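Glutaredoxin (Populus tremula x Populus tremuloides, PDB 2E7P) binds a glutathione-ligated [2Fe-2S] cluster and probably reduces low-molecular-weight and protein disulfides in the presence of glutathione. Local coordinates at residues C[10-15]-C[59-64]. Numbering follows the deposited sequence.
Sequences LKKAKE and SQLQSA. With GSH (glutathione), chain H.
L10 and A13 of helix segment 10-15 meet L61 and A64 of helix segment 59-64 where the two axes come within 8.6 Å and cross at -77°. Two alanines illustrate how small residues permit such an approach: A64 CB lies 3.8 Å from L10 CA, packed on the backbone itself, and 4.2 Å from A13 CB. L61 packs beside them through one branch, its CD1 resting 3.9 Å from A13 N and 3.7 Å from K12 CD. The aliphatic stem of K12, its CG anti to the backbone N (chi1 -177°) and the chain extended beyond, crosses L61 at about a right angle and carries its ammonium to a salt bridge with D57. Within the thioredoxin fold of glutaredoxins, this contact joins the N-terminal helix 3-18 to helix 58-69, which sends Q62 from its other side to glutathione. Q62 NE2 donates a nearly straight bond of 2.7 Å to glutathione O32 (177° at the hydrogen), a carboxylate oxygen of the glycyl end. NE2 also bonds to G72 O, helping fix the amide's rotation. A leucine here would probably leave O32 without the Q62 donor and G72 O without this N-H.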
loop_
_atom_site.group_PDB
_atom_site.type_symbol
_atom_site.label_atom_id
_atom_site.label_comp_id
_atom_site.label_asym_id
_atom_site.label_seq_id
_atom_site.Cartn_x
_atom_site.Cartn_y
_atom_site.Cartn_z
ATOM N N LEU C 10 -14.049 -11.411 -16.480
ATOM C CA LEU C 10 -13.018 -12.413 -16.591
ATOM C C LEU C 10 -12.320 -12.292 -17.946
ATOM O O LEU C 10 -11.082 -12.367 -18.033
ATOM C CB LEU C 10 -13.607 -13.811 -16.421
ATOM C CG LEU C 10 -12.594 -14.953 -16.587
ATOM C CD1 LEU C 10 -11.453 -14.856 -15.552
ATOM C CD2 LEU C 10 -13.313 -16.276 -16.481
ATOM N N LYS C 11 -13.125 -12.099 -18.991
ATOM C CA LYS C 11 -12.633 -11.896 -20.350
ATOM C C LYS C 11 -11.682 -10.706 -20.393
ATOM O O LYS C 11 -10.580 -10.822 -20.919
ATOM C CB LYS C 11 -13.803 -11.664 -21.327
ATOM C CG LYS C 11 -13.368 -11.612 -22.787
ATOM C CD LYS C 11 -14.547 -11.648 -23.730
ATOM C CE LYS C 11 -14.188 -12.458 -24.975
ATOM N NZ LYS C 11 -13.520 -11.612 -26.004
ATOM N N LYS C 12 -12.132 -9.583 -19.824
ATOM C CA LYS C 12 -11.370 -8.341 -19.792
ATOM C C LYS C 12 -10.054 -8.498 -18.986
ATOM O O LYS C 12 -8.984 -8.096 -19.465
ATOM C CB LYS C 12 -12.239 -7.201 -19.259
ATOM C CG LYS C 12 -11.565 -5.868 -19.263
ATOM C CD LYS C 12 -12.446 -4.847 -18.602
ATOM C CE LYS C 12 -12.081 -3.445 -19.000
ATOM N NZ LYS C 12 -13.277 -2.566 -18.874
ATOM N N ALA C 13 -10.120 -9.130 -17.811
ATOM C CA ALA C 13 -8.893 -9.410 -17.022
ATOM C C ALA C 13 -7.863 -10.245 -17.790
ATOM O O ALA C 13 -6.667 -9.932 -17.810
ATOM C CB ALA C 13 -9.239 -10.076 -15.662
ATOM N N LYS C 14 -8.315 -11.323 -18.418
ATOM C CA LYS C 14 -7.404 -12.169 -19.190
ATOM C C LYS C 14 -6.697 -11.421 -20.331
ATOM O O LYS C 14 -5.518 -11.652 -20.592
ATOM C CB LYS C 14 -8.116 -13.417 -19.699
ATOM C CG LYS C 14 -8.377 -14.452 -18.599
ATOM C CD LYS C 14 -8.771 -15.805 -19.179
ATOM C CE LYS C 14 -9.509 -16.663 -18.155
ATOM N NZ LYS C 14 -9.404 -18.099 -18.544
ATOM N N GLU C 15 -7.432 -10.523 -20.985
ATOM C CA GLU C 15 -6.898 -9.720 -22.065
ATOM C C GLU C 15 -5.829 -8.777 -21.530
ATOM O O GLU C 15 -4.720 -8.719 -22.062
ATOM C CB GLU C 15 -7.999 -8.881 -22.698
ATOM C CG GLU C 15 -8.958 -9.649 -23.609
ATOM C CD GLU C 15 -9.973 -8.721 -24.263
ATOM O OE1 GLU C 15 -9.534 -7.896 -25.122
ATOM O OE2 GLU C 15 -11.190 -8.808 -23.916
ATOM N N SER C 59 -13.144 -3.360 -9.165
ATOM C CA SER C 59 -13.661 -4.340 -8.222
ATOM C C SER C 59 -13.909 -5.673 -8.930
ATOM O O SER C 59 -13.468 -6.727 -8.486
ATOM C CB SER C 59 -14.996 -3.801 -7.689
ATOM O OG SER C 59 -15.059 -3.938 -6.296
ATOM N N GLN C 60 -14.629 -5.610 -10.047
ATOM C CA GLN C 60 -15.012 -6.813 -10.792
ATOM C C GLN C 60 -13.801 -7.496 -11.428
ATOM O O GLN C 60 -13.735 -8.727 -11.485
ATOM C CB GLN C 60 -16.055 -6.466 -11.870
ATOM C CG GLN C 60 -17.356 -5.881 -11.323
ATOM C CD GLN C 60 -17.341 -4.355 -11.222
ATOM O OE1 GLN C 60 -16.489 -3.753 -10.546
ATOM N NE2 GLN C 60 -18.302 -3.719 -11.893
ATOM N N LEU C 61 -12.857 -6.684 -11.919
ATOM C CA LEU C 61 -11.596 -7.189 -12.456
ATOM C C LEU C 61 -10.791 -7.925 -11.408
ATOM O O LEU C 61 -10.226 -8.985 -11.690
ATOM C CB LEU C 61 -10.775 -6.040 -13.003
ATOM C CG LEU C 61 -10.566 -5.844 -14.506
ATOM C CD1 LEU C 61 -11.613 -6.483 -15.420
ATOM C CD2 LEU C 61 -10.335 -4.350 -14.839
ATOM N N GLN C 62 -10.767 -7.371 -10.194
ATOM C CA GLN C 62 -10.061 -7.973 -9.065
ATOM C C GLN C 62 -10.645 -9.313 -8.649
ATOM O O GLN C 62 -9.899 -10.266 -8.461
ATOM C CB GLN C 62 -10.028 -7.039 -7.864
ATOM C CG GLN C 62 -8.947 -7.456 -6.796
ATOM C CD GLN C 62 -8.620 -6.325 -5.847
ATOM O OE1 GLN C 62 -8.873 -5.176 -6.160
ATOM N NE2 GLN C 62 -8.039 -6.642 -4.686
ATOM N N SER C 63 -11.976 -9.405 -8.525
ATOM C CA SER C 63 -12.581 -10.692 -8.180
ATOM C C SER C 63 -12.453 -11.712 -9.320
ATOM O O SER C 63 -12.197 -12.890 -9.068
ATOM C CB SER C 63 -14.018 -10.550 -7.621
ATOM O OG SER C 63 -14.888 -10.077 -8.607
ATOM N N ALA C 64 -12.539 -11.254 -10.575
ATOM C CA ALA C 64 -12.174 -12.104 -11.725
ATOM C C ALA C 64 -10.746 -12.622 -11.574
ATOM O O ALA C 64 -10.457 -13.776 -11.911
ATOM C CB ALA C 64 -12.301 -11.327 -13.057
HETATM N N1 GSH H . 1.584 -11.708 -0.002
HETATM C CA1 GSH H . 0.987 -10.724 -0.909
HETATM C C1 GSH H . 2.050 -10.276 -1.871
HETATM O O11 GSH H . 1.777 -9.638 -2.928
HETATM O O12 GSH H . 3.222 -10.599 -1.573
HETATM C CB1 GSH H . 0.368 -9.579 -0.092
HETATM C CG1 GSH H . -0.412 -8.564 -0.959
HETATM C CD1 GSH H . -1.352 -7.724 -0.136
HETATM O OE1 GSH H . -1.516 -7.922 1.058
HETATM N N2 GSH H . -2.054 -6.811 -0.797
HETATM C CA2 GSH H . -3.034 -5.959 -0.113
HETATM C C2 GSH H . -4.318 -6.007 -0.912
HETATM O O2 GSH H . -4.338 -6.284 -2.128
HETATM C CB2 GSH H . -2.492 -4.495 -0.030
HETATM S SG2 GSH H . -0.929 -3.926 0.762
HETATM N N3 GSH H . -5.466 -5.743 -0.280
HETATM C CA3 GSH H . -6.720 -5.733 -0.977
HETATM C C3 GSH H . -6.718 -4.535 -1.920
HETATM O O31 GSH H . -6.054 -3.499 -1.670
HETATM O O32 GSH H . -7.415 -4.614 -2.941
#